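Local coordinates for protein neutral proteinase inhibitor ScNPI (Streptomyces caespitosus, PDB 4HWX) that probably inhibits peptidases of two classes at once, acting as a secreted, homodimeric inhibitor of the Streptomyces subtilisin inhibitor family, at residues Asp48-Thr53 against Asn58-Ala63; Asp75-Thr80 against Cys100-Asn105. One frame throughout, in Å; residues are numbered along the deposited sequence.

Interaction 1: residues Asp48-Thr53 against Asn58-Ala63; sequences DALNAT and NRLLAA
Thr-53 and Arg-59 meet where the chain leaves helix 43-52 and turns back through a short 3-10 segment, their CA atoms 5.3 Å apart. Two layers make up the contact, one polar and one apolar. In the polar layer Arg-59 sets out beside its own backbone N, with CG anti to the carbonyl carbon (chi1 -70°), then runs extended from CG to NE. That course carries CD past the Thr-53 carbonyl and lets NH1 donate to Thr-53 O at 2.9 Å. The bond is bent, with 137° at the hydrogen; the donor stands above the carbonyl plane and the oxygen is tilted from the guanidinium plane. A water accepts weakly from the same NH1 and donates to Ala-52 O, so NH1 holds Thr-53 O directly and Ala-52 O only weakly, through the water.

Next to this bond, CB of Thr-53 lies 3.9 Å from CB of Arg-59. The threonine is fixed by its own hydroxyl: with chi1 at 72°, OG1 sits between backbone N and carbonyl carbon and donates in the carbonyl plane to Leu-50 O, 2.7 Å away. That oxygen also takes the Thr-53 N-H. With OG1 turned to the helix, CG2 is left for the apolar layer, where it meets Leu-60 CD2 at 3.6 Å. The other leucine branch, CD1, looks toward Leu-50 CD2 at a looser 4.4 Å, while Val-111, in a loop, touches both Ala-49 and Leu-60.

Such a division implies that the packing comes from Thr-53 CG2 and the Leu-60 branches together with the aliphatic part of Arg-59, an exposed residue whose positive charge would probably be favourable beside the carbonyl oxygens of Ala-52 and Thr-53 and which adds a bent, probably modest polar bond.

Interaction 2: residues Asp75-Thr80 against Cys100-Asn105; sequences DPVTVT and CVMSAN
Strand residues 77-80 and helix residues 100-105 approach no closer than 7.5 Å between CA atoms, at Val-77 and Met-102, and the gap is filled by side chains. Val-77 and Val-79, two apart on the strand, both direct CB at the helix, and Met-102 directs its own CB back at them. The methionine leaves the helix with CG anti to the backbone N (chi1 171°) and stays extended, so its thioether is delivered to the strand. The Met-102 side chain crosses that of Val-77 at about a right angle, and SD lies 3.9 Å from both CG1 and CG2 of Val-77 and 3.8 Å from CG1 of Val-79. CE goes further along the strand and meets the same Val-79 CG1 at 3.5 Å.

This is helix-on-sheet packing in the Streptomyces subtilisin inhibitor fold: helix 99-105 covers a face of the antiparallel sheet, with Val-13 and Phe-96 of the strands flanking 77-82 also touching Met-102. The Cys-70–Cys-100 disulfide ties the start of the helix to the chain before the strand. Within the helix, Asn-105 ND2 donates a nearly straight bond (169°) to Val-101 O, 2.9 Å away, and that oxygen also accepts the Asn-105 backbone N-H from the opposite face of its carbonyl plane.

Interactions 1 and 2 follow one another along the chain, the first closing before the second opens, and their centres lie about 15 Å apart. They nevertheless touch: Ala-62 N probably donates a hydrogen bond to Asn-105 O at 3.0 Å, joining the loop after the 3-10 segment to the end of helix 99-105, and Leu-61 CB packs against the same oxygen at 3.9 Å. Strand 88-96 also lies next to both, since Leu-61 and Val-79 each touch Trp-92 and Phe-96. Both contacts are away from His-4, which is seen to bind zinc in a crystal structure of this protein, though no zinc is bound to this chain here.

Interaction 1: residues Asp48-Thr53 against Asn58-Ala63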
ATOM      1  N   ASP A  48       6.097   0.995  15.665  1.00 35.39           N
ATOM      2  CA  ASP A  48       6.763   0.174  16.694  1.00 35.70           C
ATOM      3  C   ASP A  48       6.295  -1.289  16.582  1.00 37.16           C
ATOM      4  O   ASP A  48       7.114  -2.213  16.629  1.00 34.70           O
ATOM      5  CB  ASP A  48       6.441   0.693  18.120  1.00 38.30           C
ATOM      6  CG  ASP A  48       6.899   2.092  18.517  1.00 47.18           C
ATOM      7  OD1 ASP A  48       7.895   2.570  17.956  1.00 46.35           O
ATOM      8  OD2 ASP A  48       6.258   2.696  19.422  1.00 52.27           O
ATOM      9  N   ALA A  49       4.962  -1.484  16.455  1.00 34.19           N
ATOM     10  CA  ALA A  49       4.334  -2.814  16.353  1.00 34.05           C
ATOM     11  C   ALA A  49       4.833  -3.557  15.107  1.00 36.15           C
ATOM     12  O   ALA A  49       5.214  -4.728  15.213  1.00 34.94           O
ATOM     13  CB  ALA A  49       2.818  -2.696  16.338  1.00 34.24           C
ATOM     14  N   LEU A  50       4.950  -2.847  13.965  1.00 33.01           N
ATOM     15  CA  LEU A  50       5.484  -3.426  12.716  1.00 32.76           C
ATOM     16  C   LEU A  50       6.943  -3.824  12.875  1.00 37.68           C
ATOM     17  O   LEU A  50       7.338  -4.934  12.499  1.00 37.26           O
ATOM     18  CB  LEU A  50       5.339  -2.423  11.557  1.00 32.60           C
ATOM     19  CG  LEU A  50       3.934  -2.209  11.041  1.00 36.46           C
ATOM     20  CD1 LEU A  50       3.940  -1.149   9.950  1.00 36.95           C
ATOM     21  CD2 LEU A  50       3.320  -3.523  10.541  1.00 37.39           C
ATOM     22  N   ASN A  51       7.744  -2.939  13.481  1.00 35.70           N
ATOM     23  CA  ASN A  51       9.153  -3.236  13.727  1.00 37.12           C
ATOM     24  C   ASN A  51       9.320  -4.446  14.649  1.00 40.72           C
ATOM     25  O   ASN A  51      10.234  -5.240  14.436  1.00 41.85           O
ATOM     26  CB  ASN A  51       9.871  -2.002  14.293  1.00 37.57           C
ATOM     27  CG  ASN A  51      10.203  -0.972  13.236  1.00 65.59           C
ATOM     28  OD1 ASN A  51      10.382  -1.284  12.052  1.00 56.23           O
ATOM     29  ND2 ASN A  51      10.286   0.288  13.638  1.00 64.39           N
ATOM     30  N   ALA A  52       8.418  -4.633  15.625  1.00 37.49           N
ATOM     31  CA  ALA A  52       8.500  -5.759  16.567  1.00 38.28           C
ATOM     32  C   ALA A  52       8.326  -7.146  15.889  1.00 41.87           C
ATOM     33  O   ALA A  52       8.749  -8.148  16.466  1.00 41.30           O
ATOM     34  CB  ALA A  52       7.473  -5.598  17.679  1.00 38.60           C
ATOM     35  N   THR A  53       7.699  -7.203  14.692  1.00 38.31           N
ATOM     36  CA  THR A  53       7.460  -8.466  13.971  1.00 38.17           C
ATOM     37  C   THR A  53       8.716  -8.954  13.245  1.00 44.01           C
ATOM     38  O   THR A  53       8.753 -10.107  12.805  1.00 42.38           O
ATOM     39  CB  THR A  53       6.320  -8.323  12.942  1.00 36.52           C
ATOM     40  OG1 THR A  53       6.754  -7.522  11.834  1.00 36.64           O
ATOM     41  CG2 THR A  53       5.031  -7.779  13.553  1.00 33.78           C
ATOM     42  N   ASN A  58       2.769 -12.268  10.314  1.00 30.70           N
ATOM     43  CA  ASN A  58       1.944 -13.256  11.035  1.00 30.12           C
ATOM     44  C   ASN A  58       2.102 -13.034  12.556  1.00 32.81           C
ATOM     45  O   ASN A  58       1.247 -13.451  13.330  1.00 31.76           O
ATOM     46  CB  ASN A  58       2.342 -14.692  10.670  1.00 31.00           C
ATOM     47  CG  ASN A  58       1.756 -15.190   9.380  1.00 46.86           C
ATOM     48  OD1 ASN A  58       0.837 -14.601   8.808  1.00 41.19           O
ATOM     49  ND2 ASN A  58       2.282 -16.305   8.901  1.00 38.86           N
ATOM     50  N   ARG A  59       3.211 -12.375  12.967  1.00 30.74           N
ATOM     51  CA  ARG A  59       3.503 -12.037  14.367  1.00 31.20           C
ATOM     52  C   ARG A  59       2.568 -10.931  14.893  1.00 32.56           C
ATOM     53  O   ARG A  59       2.569 -10.684  16.097  1.00 32.33           O
ATOM     54  CB  ARG A  59       4.985 -11.654  14.568  1.00 30.08           C
ATOM     55  CG  ARG A  59       5.889 -12.867  14.425  1.00 34.42           C
ATOM     56  CD  ARG A  59       7.368 -12.570  14.528  1.00 38.98           C
ATOM     57  NE  ARG A  59       8.130 -13.759  14.145  1.00 50.72           N
ATOM     58  CZ  ARG A  59       9.383 -13.761  13.695  1.00 64.61           C
ATOM     59  NH1 ARG A  59      10.054 -12.621  13.571  1.00 49.57           N
ATOM     60  NH2 ARG A  59       9.972 -14.899  13.362  1.00 55.48           N
ATOM     61  N   LEU A  60       1.750 -10.288  14.013  1.00 28.74           N
ATOM     62  CA  LEU A  60       0.735  -9.303  14.441  1.00 27.75           C
ATOM     63  C   LEU A  60      -0.422 -10.042  15.150  1.00 32.53           C
ATOM     64  O   LEU A  60      -1.150  -9.446  15.929  1.00 32.01           O
ATOM     65  CB  LEU A  60       0.188  -8.470  13.257  1.00 27.01           C
ATOM     66  CG  LEU A  60       1.154  -7.480  12.581  1.00 30.63           C
ATOM     67  CD1 LEU A  60       0.502  -6.801  11.408  1.00 29.86           C
ATOM     68  CD2 LEU A  60       1.664  -6.431  13.556  1.00 32.93           C
ATOM     69  N   LEU A  61      -0.596 -11.340  14.845  1.00 30.32           N
ATOM     70  CA  LEU A  61      -1.620 -12.166  15.466  1.00 31.31           C
ATOM     71  C   LEU A  61      -1.047 -12.723  16.749  1.00 35.98           C
ATOM     72  O   LEU A  61       0.143 -13.036  16.798  1.00 35.79           O
ATOM     73  CB  LEU A  61      -2.091 -13.297  14.528  1.00 32.17           C
ATOM     74  CG  LEU A  61      -3.071 -12.903  13.420  1.00 37.89           C
ATOM     75  CD1 LEU A  61      -2.352 -12.363  12.239  1.00 39.20           C
ATOM     76  CD2 LEU A  61      -3.851 -14.107  12.950  1.00 41.16           C
ATOM     77  N   ALA A  62      -1.860 -12.775  17.807  1.00 32.82           N
ATOM     78  CA  ALA A  62      -1.411 -13.301  19.101  1.00 33.93           C
ATOM     79  C   ALA A  62      -2.480 -14.205  19.700  1.00 37.65           C
ATOM     80  O   ALA A  62      -3.660 -14.039  19.374  1.00 35.56           O
ATOM     81  CB  ALA A  62      -1.098 -12.150  20.048  1.00 35.39           C
ATOM     82  N   ALA A  63      -2.074 -15.192  20.538  1.00 34.50           N
ATOM     83  CA  ALA A  63      -3.020 -16.074  21.232  1.00 33.86           C
ATOM     84  C   ALA A  63      -4.023 -15.172  21.973  1.00 34.32           C
ATOM     85  O   ALA A  63      -3.614 -14.234  22.674  1.00 33.85           O
ATOM     86  CB  ALA A  63      -2.268 -16.994  22.206  1.00 35.68           C
TER
HETATM   87  O   HOH W   1       9.395 -10.999  16.363  1.00 47.09           O

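Interaction 2: residues Asp75-Thr80 against Cys100-Asn105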
ATOM      1  N   ASP A  75     -18.629 -15.388   8.559  1.00 31.31           N
ATOM      2  CA  ASP A  75     -18.913 -14.142   7.856  1.00 31.25           C
ATOM      3  C   ASP A  75     -17.544 -13.500   7.738  1.00 33.66           C
ATOM      4  O   ASP A  75     -17.178 -12.670   8.567  1.00 32.09           O
ATOM      5  CB  ASP A  75     -19.963 -13.318   8.637  1.00 32.99           C
ATOM      6  CG  ASP A  75     -20.555 -12.166   7.866  1.00 40.11           C
ATOM      7  OD1 ASP A  75     -20.065 -11.885   6.732  1.00 35.87           O
ATOM      8  OD2 ASP A  75     -21.540 -11.573   8.363  1.00 40.97           O
ATOM      9  N   PRO A  76     -16.729 -14.024   6.792  1.00 31.55           N
ATOM     10  CA  PRO A  76     -15.301 -13.673   6.748  1.00 30.80           C
ATOM     11  C   PRO A  76     -14.980 -12.204   6.546  1.00 33.88           C
ATOM     12  O   PRO A  76     -15.697 -11.450   5.869  1.00 32.26           O
ATOM     13  CB  PRO A  76     -14.757 -14.526   5.591  1.00 33.50           C
ATOM     14  CG  PRO A  76     -15.967 -14.857   4.752  1.00 38.23           C
ATOM     15  CD  PRO A  76     -17.037 -15.067   5.788  1.00 33.58           C
ATOM     16  N   VAL A  77     -13.876 -11.815   7.184  1.00 29.77           N
ATOM     17  CA  VAL A  77     -13.299 -10.481   7.178  1.00 30.05           C
ATOM     18  C   VAL A  77     -11.789 -10.664   6.976  1.00 34.32           C
ATOM     19  O   VAL A  77     -11.161 -11.476   7.667  1.00 33.97           O
ATOM     20  CB  VAL A  77     -13.684  -9.635   8.443  1.00 34.80           C
ATOM     21  CG1 VAL A  77     -13.267 -10.315   9.751  1.00 33.57           C
ATOM     22  CG2 VAL A  77     -13.098  -8.225   8.375  1.00 34.75           C
ATOM     23  N   THR A  78     -11.219  -9.931   6.008  1.00 30.41           N
ATOM     24  CA  THR A  78      -9.807 -10.072   5.648  1.00 30.01           C
ATOM     25  C   THR A  78      -9.045  -8.781   5.890  1.00 33.70           C
ATOM     26  O   THR A  78      -9.503  -7.703   5.528  1.00 33.73           O
ATOM     27  CB  THR A  78      -9.728 -10.534   4.175  1.00 36.64           C
ATOM     28  OG1 THR A  78     -10.381 -11.811   4.088  1.00 35.29           O
ATOM     29  CG2 THR A  78      -8.267 -10.632   3.626  1.00 30.62           C
ATOM     30  N   VAL A  79      -7.880  -8.902   6.526  1.00 29.59           N
ATOM     31  CA  VAL A  79      -6.974  -7.783   6.758  1.00 27.38           C
ATOM     32  C   VAL A  79      -5.867  -7.883   5.714  1.00 31.54           C
ATOM     33  O   VAL A  79      -5.479  -8.991   5.333  1.00 30.54           O
ATOM     34  CB  VAL A  79      -6.410  -7.684   8.198  1.00 30.11           C
ATOM     35  CG1 VAL A  79      -7.501  -7.331   9.197  1.00 30.05           C
ATOM     36  CG2 VAL A  79      -5.660  -8.949   8.632  1.00 29.05           C
ATOM     37  N   THR A  80      -5.398  -6.739   5.217  1.00 28.18           N
ATOM     38  CA  THR A  80      -4.316  -6.686   4.227  1.00 27.10           C
ATOM     39  C   THR A  80      -3.266  -5.694   4.676  1.00 30.16           C
ATOM     40  O   THR A  80      -3.577  -4.746   5.395  1.00 28.48           O
ATOM     41  CB  THR A  80      -4.811  -6.324   2.807  1.00 31.75           C
ATOM     42  OG1 THR A  80      -5.230  -4.958   2.772  1.00 30.67           O
ATOM     43  CG2 THR A  80      -5.893  -7.248   2.286  1.00 31.66           C
ATOM     44  N   CYS A 100     -15.587 -10.747  15.356  1.00 26.50           N
ATOM     45  CA  CYS A 100     -15.254 -11.059  16.747  1.00 26.37           C
ATOM     46  C   CYS A 100     -13.915 -11.819  16.802  1.00 27.82           C
ATOM     47  O   CYS A 100     -13.067 -11.512  17.638  1.00 26.53           O
ATOM     48  CB  CYS A 100     -16.374 -11.859  17.412  1.00 27.81           C
ATOM     49  SG  CYS A 100     -16.079 -12.206  19.172  1.00 32.42           S
ATOM     50  N   VAL A 101     -13.754 -12.839  15.945  1.00 25.55           N
ATOM     51  CA  VAL A 101     -12.535 -13.673  15.867  1.00 25.23           C
ATOM     52  C   VAL A 101     -11.323 -12.789  15.453  1.00 28.02           C
ATOM     53  O   VAL A 101     -10.228 -12.914  16.015  1.00 25.93           O
ATOM     54  CB  VAL A 101     -12.714 -14.898  14.921  1.00 27.93           C
ATOM     55  CG1 VAL A 101     -11.409 -15.703  14.807  1.00 27.35           C
ATOM     56  CG2 VAL A 101     -13.852 -15.804  15.408  1.00 27.61           C
ATOM     57  N   MET A 102     -11.552 -11.865  14.535  1.00 25.72           N
ATOM     58  CA  MET A 102     -10.522 -10.919  14.112  1.00 24.78           C
ATOM     59  C   MET A 102     -10.033 -10.097  15.291  1.00 27.96           C
ATOM     60  O   MET A 102      -8.817 -10.045  15.538  1.00 27.21           O
ATOM     61  CB  MET A 102     -11.057  -9.993  13.011  1.00 25.93           C
ATOM     62  CG  MET A 102     -10.097  -8.868  12.710  1.00 28.88           C
ATOM     63  SD  MET A 102     -10.633  -7.851  11.320  1.00 31.51           S
ATOM     64  CE  MET A 102      -9.719  -6.280  11.748  1.00 30.19           C
ATOM     65  N   SER A 103     -10.982  -9.493  16.036  1.00 27.26           N
ATOM     66  CA  SER A 103     -10.665  -8.672  17.214  1.00 28.97           C
ATOM     67  C   SER A 103      -9.890  -9.488  18.263  1.00 32.91           C
ATOM     68  O   SER A 103      -8.860  -9.002  18.781  1.00 30.91           O
ATOM     69  CB  SER A 103     -11.934  -8.074  17.818  1.00 32.94           C
ATOM     70  OG  SER A 103     -11.638  -7.359  19.007  1.00 44.02           O
ATOM     71  N   ALA A 104     -10.331 -10.742  18.520  1.00 29.02           N
ATOM     72  CA  ALA A 104      -9.686 -11.617  19.514  1.00 29.24           C
ATOM     73  C   ALA A 104      -8.213 -11.905  19.170  1.00 32.66           C
ATOM     74  O   ALA A 104      -7.357 -11.879  20.065  1.00 31.86           O
ATOM     75  CB  ALA A 104     -10.449 -12.929  19.649  1.00 30.24           C
ATOM     76  N   ASN A 105      -7.919 -12.144  17.882  1.00 29.01           N
ATOM     77  CA  ASN A 105      -6.562 -12.501  17.450  1.00 28.82           C
ATOM     78  C   ASN A 105      -5.678 -11.311  17.132  1.00 33.48           C
ATOM     79  O   ASN A 105      -4.461 -11.486  17.046  1.00 33.18           O
ATOM     80  CB  ASN A 105      -6.634 -13.395  16.226  1.00 26.65           C
ATOM     81  CG  ASN A 105      -7.070 -14.779  16.587  1.00 42.19           C
ATOM     82  OD1 ASN A 105      -6.249 -15.621  16.965  1.00 32.43           O
ATOM     83  ND2 ASN A 105      -8.378 -15.011  16.570  1.00 33.15           N
TER